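Local coordinates for protein serpin B3 (Homo sapiens, PDB 4ZK3) that probably acts as a protease inhibitor of the serpin family and, as the psoriasis-associated Pso p27, forms large aggregates, at residues A[30-35]-A[380-385]; A[105-110]-A[174-179]; A[240-245]-A[374-379]. All blocks are in the same frame, centred on the assembly; numbering follows the deposited sequence.

Overall arrangement
Contact 1 lies about 3 Å from the centre of the chain, where the start of helix 31-42 meets strand 380-387. Contact 3 is centred about 12 Å from it and continues along the same hairpin: strands 369-375 and 380-387 are neighbours, and Ser380 O of contact 1 is 2.9 Å from Gln375 N of contact 3. Contact 2, about 18 Å from contact 1 between centres, joins strands 99-110 and 174-185, and Asn178 ND2 comes within 2.7 Å of Ser33 OG on the helix. Contacts 2 and 3 do not touch, with nearest atoms about 13 Å apart. Strand 340-351 lies between strands 174-185 and 325-336, antiparallel to both, consistent with an inserted serpin reactive loop.

Contact 1: residues A[30-35]-A[380-385]; sequences SPISIT and SILFYG
Ser30 grips strand 380-385 through its hydroxyl: OG donates to Leu382 O at 2.7 Å, approaching almost straight on, with a C=O...donor angle of 168°. Ser30 OG also accepts from Ser33 N at 3.1 Å, the capping bond that makes Ser30 the N-cap residue of helix 31-42. One side-chain atom thus ties the helix end to the strand backbone. With OG anti to the backbone N (chi1 174°), the hydroxyl lies between Ser33 N and Leu382 O. Leu382 O is further enclosed by Ser30 CA, which makes a bent C-H...O contact with it, and by Pro31 CD at 3.6 Å.

This is the tight part of the contact, and Pro31 extends it, its CG reaching 3.5 Å from Ile381 O. Ile32 follows alongside, with CG1 at the slightly longer 3.6 Å from Ile381 O. Beyond, the fit is looser: Ile32 CG1 meets Leu382 CD2 at 4.2 Å, and the Phe383 ring, approached obliquely by Ser30 CB at 3.9 Å, turns mainly toward strands 174-185 and 340-351. No solvent side exists here, since every touching residue is buried; Met12 of helix 4-19 packs on Pro31, Ile381 and Tyr384. Leu382 and Phe383 together face Ile373 in a classic beta bulge.

Ser30 N bonds to His330 NE2, and Ser33 OG bonds to Thr347 OG1 on strand 340-351. A serine-rich start of this helix, set behind the large sheet and meeting a histidine from it, is characteristic of the serpin shutter region.

Contact 2: residues A[105-110]-A[174-179]; sequences NKLFGE and LVLVNA
The ring of Phe108 has the carbonyl oxygen of Val175 at its edge, in the ring plane, with Val175 O 4.0 Å from CD1. Val177 CG2 approaches the same ring obliquely, and Ile147 of helix 140-153 packs on it too. At the other end, the amides of Asn105 and Asn178 are turned 46° from one another; ND2 of Asn105 makes a weak, bent bond to Asn178 OD1 (2.9 Å, 121° at the hydrogen). A firmer partner of that ND2 is Ser36 OG on helix 31-42.

Between these flat groups the strands run antiparallel. Lys106 with Val177 and Phe108 with Val175 are hydrogen-bonded pairs; the N to O distances are 2.8 Å in both directions for the first and 2.9 Å for the second.

Leu107 lies on the asparagine side. With CG anti to the backbone N (chi1 170°), its CD1 reaches Leu174 CD1 at 3.6 Å, the two side chains crossing near a right angle, and Leu176 CD2 at 3.7 Å. Lys106 leads away to a salt bridge with Glu132.

In this central serpin sheet, four backbone bonds thus hold the strands, with apolar packing on both faces, and Asn105 links the pair to helix 31-42, Asn178 adding a weak bond to Ser36.

Contact 3: residues A[240-245]-A[374-379]; sequences DLSMIV and RQNKTN
Backbone bonds pair Ser242 with Arg374: Ser242 N donates to Arg374 O at 3.0 Å, and Arg374 N to Ser242 O at 2.9 Å. Where the second strand gives way to a turn, Asn376 N donates to Asp240 O at 2.7 Å. A water bridges the same carbonyl to Lys377 N.

The Arg374 chain bends at chi3 (69°), turning its guanidinium toward Asn376, whose OD1 is gripped side-on by NE (3.0 Å) and NH2. OD1 lies close to the guanidinium plane, though NH2 sits above the amide's carbonyl plane. This helps to set the amide's rotation, with ND2 donating to Ser242 OG (3.2 Å) and Lys239 O. Ser242 OG also bonds to Glu233, and Arg374 NH1 to Thr270 O.

Strands 241-248 and 369-375 are antiparallel neighbours in the serpin B sheet, and 376-379 form the hairpin turn into strand 380-387.

Lys377 NZ forms a salt bridge with Asp240 OD1 at 2.8 Å, on the anti side and 31° out of the carboxylate plane; Tyr99 OH and Lys94 hold OD2.

In van der Waals packing, Ile244 CD1 lies over one guanidinium face, toward its rim, 3.9 Å from Arg374 NH2; on the other sheet face Leu241 CD2 meets Gln375 CB at 4.2 Å.

Contact 1: residues A[30-35]-A[380-385]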
loop_
_atom_site.group_PDB
_atom_site.type_symbol
_atom_site.label_atom_id
_atom_site.label_comp_id
_atom_site.label_asym_id
_atom_site.label_seq_id
_atom_site.Cartn_x
_atom_site.Cartn_y
_atom_site.Cartn_z
ATOM N N SER A 30 -1.110 1.227 -0.068
ATOM C CA SER A 30 -0.146 0.199 0.341
ATOM C C SER A 30 -0.731 -1.171 0.130
ATOM O O SER A 30 -1.479 -1.679 0.978
ATOM C CB SER A 30 0.263 0.332 1.800
ATOM O OG SER A 30 1.090 -0.803 2.121
ATOM N N PRO A 31 -0.301 -1.831 -0.944
ATOM C CA PRO A 31 -0.792 -3.184 -1.157
ATOM C C PRO A 31 -0.393 -4.141 -0.043
ATOM O O PRO A 31 -1.143 -5.045 0.319
ATOM C CB PRO A 31 -0.102 -3.614 -2.461
ATOM C CG PRO A 31 1.050 -2.657 -2.662
ATOM C CD PRO A 31 0.641 -1.374 -1.982
ATOM N N ILE A 32 0.772 -3.934 0.548
ATOM C CA ILE A 32 1.265 -4.836 1.618
ATOM C C ILE A 32 0.419 -4.725 2.858
ATOM O O ILE A 32 0.137 -5.732 3.559
ATOM C CB ILE A 32 2.727 -4.508 1.956
ATOM C CG1 ILE A 32 3.637 -5.233 0.999
ATOM C CG2 ILE A 32 3.095 -5.035 3.328
ATOM C CD1 ILE A 32 3.549 -6.761 1.136
ATOM N N SER A 33 -0.013 -3.503 3.147
ATOM C CA SER A 33 -0.932 -3.274 4.297
ATOM C C SER A 33 -2.215 -4.031 4.110
ATOM O O SER A 33 -2.756 -4.688 5.042
ATOM C CB SER A 33 -1.175 -1.773 4.444
ATOM O OG SER A 33 -2.225 -1.537 5.358
ATOM N N ILE A 34 -2.698 -4.033 2.884
ATOM C CA ILE A 34 -3.955 -4.719 2.604
ATOM C C ILE A 34 -3.762 -6.230 2.631
ATOM O O ILE A 34 -4.563 -6.964 3.222
ATOM C CB ILE A 34 -4.510 -4.277 1.281
ATOM C CG1 ILE A 34 -4.716 -2.780 1.317
ATOM C CG2 ILE A 34 -5.805 -4.988 1.049
ATOM C CD1 ILE A 34 -5.010 -2.146 -0.009
ATOM N N THR A 35 -2.692 -6.698 2.029
ATOM C CA THR A 35 -2.350 -8.119 2.120
ATOM C C THR A 35 -2.265 -8.577 3.548
ATOM O O THR A 35 -2.813 -9.611 3.928
ATOM C CB THR A 35 -1.054 -8.417 1.388
ATOM O OG1 THR A 35 -1.255 -8.171 0.001
ATOM C CG2 THR A 35 -0.700 -9.861 1.578
ATOM N N SER A 380 9.881 -6.107 -2.432
ATOM C CA SER A 380 8.488 -5.921 -2.074
ATOM C C SER A 380 8.047 -4.495 -2.351
ATOM O O SER A 380 8.737 -3.542 -1.959
ATOM C CB SER A 380 8.300 -6.214 -0.601
ATOM O OG SER A 380 8.655 -7.554 -0.397
ATOM N N ILE A 381 6.893 -4.342 -2.980
ATOM C CA ILE A 381 6.357 -3.003 -3.240
ATOM C C ILE A 381 5.455 -2.662 -2.083
ATOM O O ILE A 381 4.396 -3.289 -1.883
ATOM C CB ILE A 381 5.695 -2.936 -4.607
ATOM C CG1 ILE A 381 6.754 -3.321 -5.692
ATOM C CG2 ILE A 381 5.186 -1.507 -4.848
ATOM C CD1 ILE A 381 6.170 -3.286 -7.107
ATOM N N LEU A 382 5.920 -1.722 -1.272
ATOM C CA LEU A 382 5.213 -1.318 -0.051
ATOM C C LEU A 382 4.078 -0.317 -0.328
ATOM O O LEU A 382 3.063 -0.319 0.406
ATOM C CB LEU A 382 6.205 -0.691 0.927
ATOM C CG LEU A 382 7.387 -1.603 1.341
ATOM C CD1 LEU A 382 8.398 -0.863 2.170
ATOM C CD2 LEU A 382 7.022 -2.896 1.975
ATOM N N PHE A 383 4.302 0.548 -1.324
ATOM C CA PHE A 383 3.374 1.617 -1.650
ATOM C C PHE A 383 3.433 1.812 -3.150
ATOM O O PHE A 383 4.522 1.676 -3.770
ATOM C CB PHE A 383 3.754 2.991 -1.024
ATOM C CG PHE A 383 3.864 3.007 0.510
ATOM C CD1 PHE A 383 2.762 3.273 1.326
ATOM C CD2 PHE A 383 5.124 2.790 1.107
ATOM C CE1 PHE A 383 2.923 3.338 2.722
ATOM C CE2 PHE A 383 5.277 2.785 2.491
ATOM C CZ PHE A 383 4.174 3.071 3.304
ATOM N N TYR A 384 2.267 2.151 -3.728
ATOM C CA TYR A 384 2.137 2.290 -5.186
ATOM C C TYR A 384 1.148 3.392 -5.495
ATOM O O TYR A 384 0.158 3.549 -4.800
ATOM C CB TYR A 384 1.656 0.964 -5.837
ATOM C CG TYR A 384 1.686 0.942 -7.336
ATOM C CD1 TYR A 384 0.620 1.388 -8.083
ATOM C CD2 TYR A 384 2.828 0.499 -8.022
ATOM C CE1 TYR A 384 0.655 1.342 -9.455
ATOM C CE2 TYR A 384 2.886 0.488 -9.407
ATOM C CZ TYR A 384 1.815 0.953 -10.112
ATOM O OH TYR A 384 1.829 0.911 -11.490
ATOM N N GLY A 385 1.414 4.129 -6.561
ATOM C CA GLY A 385 0.624 5.297 -6.848
ATOM C C GLY A 385 0.692 5.848 -8.230
ATOM O O GLY A 385 1.560 5.487 -9.038
#

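Contact 2: residues A[105-110]-A[174-179]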
loop_
_atom_site.group_PDB
_atom_site.type_symbol
_atom_site.label_atom_id
_atom_site.label_comp_id
_atom_site.label_asym_id
_atom_site.label_seq_id
_atom_site.Cartn_x
_atom_site.Cartn_y
_atom_site.Cartn_z
ATOM N N ASN A 105 0.381 -4.834 13.222
ATOM C CA ASN A 105 -0.886 -5.464 13.106
ATOM C C ASN A 105 -1.530 -5.499 14.450
ATOM O O ASN A 105 -0.870 -5.735 15.445
ATOM C CB ASN A 105 -0.659 -6.899 12.589
ATOM C CG ASN A 105 -0.206 -6.915 11.175
ATOM O OD1 ASN A 105 0.851 -7.498 10.794
ATOM N ND2 ASN A 105 -0.963 -6.265 10.371
ATOM N N LYS A 106 -2.828 -5.282 14.514
ATOM C CA LYS A 106 -3.532 -5.325 15.772
ATOM C C LYS A 106 -4.978 -5.802 15.654
ATOM O O LYS A 106 -5.666 -5.475 14.727
ATOM C CB LYS A 106 -3.511 -3.930 16.455
ATOM C CG LYS A 106 -3.960 -3.963 17.931
ATOM C CD LYS A 106 -3.683 -2.643 18.618
ATOM C CE LYS A 106 -4.113 -2.636 20.069
ATOM N NZ LYS A 106 -3.626 -1.432 20.839
ATOM N N LEU A 107 -5.415 -6.574 16.650
ATOM C CA LEU A 107 -6.778 -6.990 16.822
ATOM C C LEU A 107 -7.459 -6.204 17.948
ATOM O O LEU A 107 -7.043 -6.229 19.091
ATOM C CB LEU A 107 -6.849 -8.503 17.064
ATOM C CG LEU A 107 -8.210 -9.041 17.510
ATOM C CD1 LEU A 107 -9.309 -8.761 16.521
ATOM C CD2 LEU A 107 -8.199 -10.515 17.798
ATOM N N PHE A 108 -8.543 -5.538 17.616
ATOM C CA PHE A 108 -9.384 -4.885 18.595
ATOM C C PHE A 108 -10.668 -5.750 18.648
ATOM O O PHE A 108 -11.411 -5.856 17.675
ATOM C CB PHE A 108 -9.747 -3.459 18.209
ATOM C CG PHE A 108 -8.592 -2.479 18.210
ATOM C CD1 PHE A 108 -7.811 -2.286 17.043
ATOM C CD2 PHE A 108 -8.291 -1.730 19.317
ATOM C CE1 PHE A 108 -6.740 -1.391 17.021
ATOM C CE2 PHE A 108 -7.234 -0.806 19.285
ATOM C CZ PHE A 108 -6.478 -0.643 18.140
ATOM N N GLY A 109 -10.912 -6.393 19.783
ATOM C CA GLY A 109 -12.121 -7.175 19.910
ATOM C C GLY A 109 -13.035 -6.696 20.992
ATOM O O GLY A 109 -12.592 -6.121 21.969
ATOM N N GLU A 110 -14.316 -7.001 20.832
ATOM C CA GLU A 110 -15.270 -6.750 21.885
ATOM C C GLU A 110 -14.816 -7.398 23.195
ATOM O O GLU A 110 -14.370 -8.556 23.239
ATOM C CB GLU A 110 -16.664 -7.156 21.447
ATOM C CG GLU A 110 -17.636 -7.338 22.610
ATOM C CD GLU A 110 -17.896 -6.092 23.430
ATOM O OE1 GLU A 110 -17.822 -4.962 22.895
ATOM O OE2 GLU A 110 -18.167 -6.260 24.620
ATOM N N LEU A 174 -15.128 -7.322 16.134
ATOM C CA LEU A 174 -13.751 -7.476 15.644
ATOM C C LEU A 174 -13.406 -6.328 14.671
ATOM O O LEU A 174 -14.131 -6.075 13.745
ATOM C CB LEU A 174 -13.665 -8.831 14.919
ATOM C CG LEU A 174 -12.475 -9.045 13.984
ATOM C CD1 LEU A 174 -11.655 -10.276 14.297
ATOM C CD2 LEU A 174 -12.941 -9.134 12.558
ATOM N N VAL A 175 -12.308 -5.629 14.930
ATOM C CA VAL A 175 -11.636 -4.802 13.912
ATOM C C VAL A 175 -10.141 -5.225 13.870
ATOM O O VAL A 175 -9.408 -5.171 14.866
ATOM C CB VAL A 175 -11.729 -3.314 14.210
ATOM C CG1 VAL A 175 -10.963 -2.469 13.179
ATOM C CG2 VAL A 175 -13.205 -2.873 14.306
ATOM N N LEU A 176 -9.714 -5.708 12.720
ATOM C CA LEU A 176 -8.341 -6.045 12.520
ATOM C C LEU A 176 -7.729 -4.866 11.798
ATOM O O LEU A 176 -8.307 -4.352 10.840
ATOM C CB LEU A 176 -8.247 -7.288 11.679
ATOM C CG LEU A 176 -8.674 -8.578 12.371
ATOM C CD1 LEU A 176 -8.953 -9.682 11.378
ATOM C CD2 LEU A 176 -7.563 -9.035 13.250
ATOM N N VAL A 177 -6.541 -4.452 12.221
ATOM C CA VAL A 177 -5.926 -3.287 11.658
ATOM C C VAL A 177 -4.473 -3.521 11.330
ATOM O O VAL A 177 -3.803 -4.140 12.092
ATOM C CB VAL A 177 -6.105 -2.077 12.606
ATOM C CG1 VAL A 177 -5.529 -0.846 11.957
ATOM C CG2 VAL A 177 -7.580 -1.850 12.863
ATOM N N ASN A 178 -4.045 -3.100 10.148
ATOM C CA ASN A 178 -2.658 -2.983 9.787
ATOM C C ASN A 178 -2.265 -1.524 9.573
ATOM O O ASN A 178 -2.982 -0.775 8.917
ATOM C CB ASN A 178 -2.347 -3.695 8.444
ATOM C CG ASN A 178 -0.922 -3.511 8.029
ATOM O OD1 ASN A 178 -0.034 -4.259 8.496
ATOM N ND2 ASN A 178 -0.660 -2.509 7.265
ATOM N N ALA A 179 -1.137 -1.096 10.146
ATOM C CA ALA A 179 -0.546 0.209 9.833
ATOM C C ALA A 179 0.900 0.060 9.399
ATOM O O ALA A 179 1.672 -0.706 9.998
ATOM C CB ALA A 179 -0.602 1.150 11.038
#

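Contact 3: residues A[240-245]-A[374-379]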
loop_
_atom_site.group_PDB
_atom_site.type_symbol
_atom_site.label_atom_id
_atom_site.label_comp_id
_atom_site.label_asym_id
_atom_site.label_seq_id
_atom_site.Cartn_x
_atom_site.Cartn_y
_atom_site.Cartn_z
ATOM N N ASP A 240 18.490 0.573 1.188
ATOM C CA ASP A 240 17.574 -0.540 1.546
ATOM C C ASP A 240 16.233 -0.468 0.769
ATOM O O ASP A 240 15.563 -1.518 0.514
ATOM C CB ASP A 240 17.358 -0.566 3.060
ATOM C CG ASP A 240 18.634 -1.036 3.809
ATOM O OD1 ASP A 240 19.522 -1.590 3.118
ATOM O OD2 ASP A 240 18.747 -0.773 5.013
ATOM N N LEU A 241 15.875 0.776 0.430
ATOM C CA LEU A 241 14.648 1.099 -0.237
ATOM C C LEU A 241 14.895 2.069 -1.392
ATOM O O LEU A 241 15.882 2.797 -1.411
ATOM C CB LEU A 241 13.682 1.705 0.766
ATOM C CG LEU A 241 13.132 0.727 1.809
ATOM C CD1 LEU A 241 13.706 1.042 3.167
ATOM C CD2 LEU A 241 11.605 0.807 1.870
ATOM N N SER A 242 14.019 2.020 -2.384
ATOM C CA SER A 242 14.072 2.970 -3.497
ATOM C C SER A 242 12.673 3.394 -3.915
ATOM O O SER A 242 11.709 2.697 -3.693
ATOM C CB SER A 242 14.703 2.321 -4.700
ATOM O OG SER A 242 16.053 2.110 -4.542
ATOM N N MET A 243 12.589 4.521 -4.599
ATOM C CA MET A 243 11.351 4.953 -5.218
ATOM C C MET A 243 11.617 4.751 -6.698
ATOM O O MET A 243 12.618 5.239 -7.209
ATOM C CB MET A 243 11.017 6.420 -4.967
ATOM C CG MET A 243 9.780 6.886 -5.762
ATOM S SD MET A 243 9.076 8.498 -5.369
ATOM C CE MET A 243 8.223 8.232 -3.821
ATOM N N ILE A 244 10.741 4.018 -7.342
ATOM C CA ILE A 244 10.842 3.778 -8.814
ATOM C C ILE A 244 9.785 4.634 -9.456
ATOM O O ILE A 244 8.644 4.659 -8.960
ATOM C CB ILE A 244 10.503 2.328 -9.153
ATOM C CG1 ILE A 244 11.444 1.403 -8.427
ATOM C CG2 ILE A 244 10.489 2.083 -10.676
ATOM C CD1 ILE A 244 12.875 1.740 -8.573
ATOM N N VAL A 245 10.119 5.296 -10.555
ATOM C CA VAL A 245 9.155 6.168 -11.254
ATOM C C VAL A 245 9.089 5.753 -12.736
ATOM O O VAL A 245 10.122 5.472 -13.340
ATOM C CB VAL A 245 9.569 7.660 -11.167
ATOM C CG1 VAL A 245 8.639 8.553 -11.972
ATOM C CG2 VAL A 245 9.621 8.156 -9.743
ATOM N N ARG A 374 9.783 0.594 -2.994
ATOM C CA ARG A 374 10.184 -0.786 -2.945
ATOM C C ARG A 374 11.239 -1.029 -1.877
ATOM O O ARG A 374 12.209 -0.273 -1.776
ATOM C CB ARG A 374 10.781 -1.154 -4.298
ATOM C CG ARG A 374 11.169 -2.632 -4.451
ATOM C CD ARG A 374 11.720 -2.882 -5.880
ATOM N NE ARG A 374 13.031 -2.229 -6.071
ATOM C CZ ARG A 374 13.592 -1.943 -7.262
ATOM N NH1 ARG A 374 13.000 -2.257 -8.420
ATOM N NH2 ARG A 374 14.790 -1.354 -7.290
ATOM N N GLN A 375 11.089 -2.139 -1.154
ATOM C CA GLN A 375 12.154 -2.661 -0.254
ATOM C C GLN A 375 13.069 -3.552 -1.115
ATOM O O GLN A 375 12.634 -4.541 -1.725
ATOM C CB GLN A 375 11.582 -3.289 0.986
ATOM C CG GLN A 375 12.189 -4.592 1.448
ATOM C CD GLN A 375 13.058 -4.466 2.625
ATOM O OE1 GLN A 375 12.671 -3.910 3.644
ATOM N NE2 GLN A 375 14.230 -5.030 2.525
ATOM N N ASN A 376 14.322 -3.143 -1.265
ATOM C CA ASN A 376 15.129 -3.766 -2.352
ATOM C C ASN A 376 15.550 -5.260 -2.134
ATOM O O ASN A 376 15.465 -6.061 -3.040
ATOM C CB ASN A 376 16.355 -2.893 -2.650
ATOM C CG ASN A 376 15.989 -1.541 -3.257
ATOM O OD1 ASN A 376 15.080 -1.413 -4.064
ATOM N ND2 ASN A 376 16.735 -0.568 -2.917
ATOM N N LYS A 377 15.920 -5.617 -0.918
ATOM C CA LYS A 377 16.375 -6.996 -0.613
ATOM C C LYS A 377 15.272 -8.018 -0.775
ATOM O O LYS A 377 15.503 -9.101 -1.284
ATOM C CB LYS A 377 16.933 -7.053 0.809
ATOM C CG LYS A 377 18.424 -6.713 0.812
ATOM C CD LYS A 377 18.906 -5.677 1.836
ATOM C CE LYS A 377 19.682 -4.554 1.134
ATOM N NZ LYS A 377 20.621 -3.914 2.079
ATOM N N THR A 378 14.061 -7.672 -0.331
ATOM C CA THR A 378 12.917 -8.560 -0.463
ATOM C C THR A 378 12.186 -8.370 -1.718
ATOM O O THR A 378 11.244 -9.101 -1.988
ATOM C CB THR A 378 11.924 -8.340 0.661
ATOM O OG1 THR A 378 11.368 -7.015 0.581
ATOM C CG2 THR A 378 12.629 -8.515 1.995
ATOM N N ASN A 379 12.550 -7.338 -2.469
ATOM C CA ASN A 379 11.797 -6.988 -3.675
ATOM C C ASN A 379 10.244 -6.725 -3.529
ATOM O O ASN A 379 9.394 -7.112 -4.380
ATOM C CB ASN A 379 12.081 -8.051 -4.717
ATOM C CG ASN A 379 12.012 -7.495 -6.117
ATOM O OD1 ASN A 379 12.579 -6.449 -6.434
ATOM N ND2 ASN A 379 11.319 -8.207 -6.974
HETATM O O HOH W 1 16.517 -3.802 1.270
#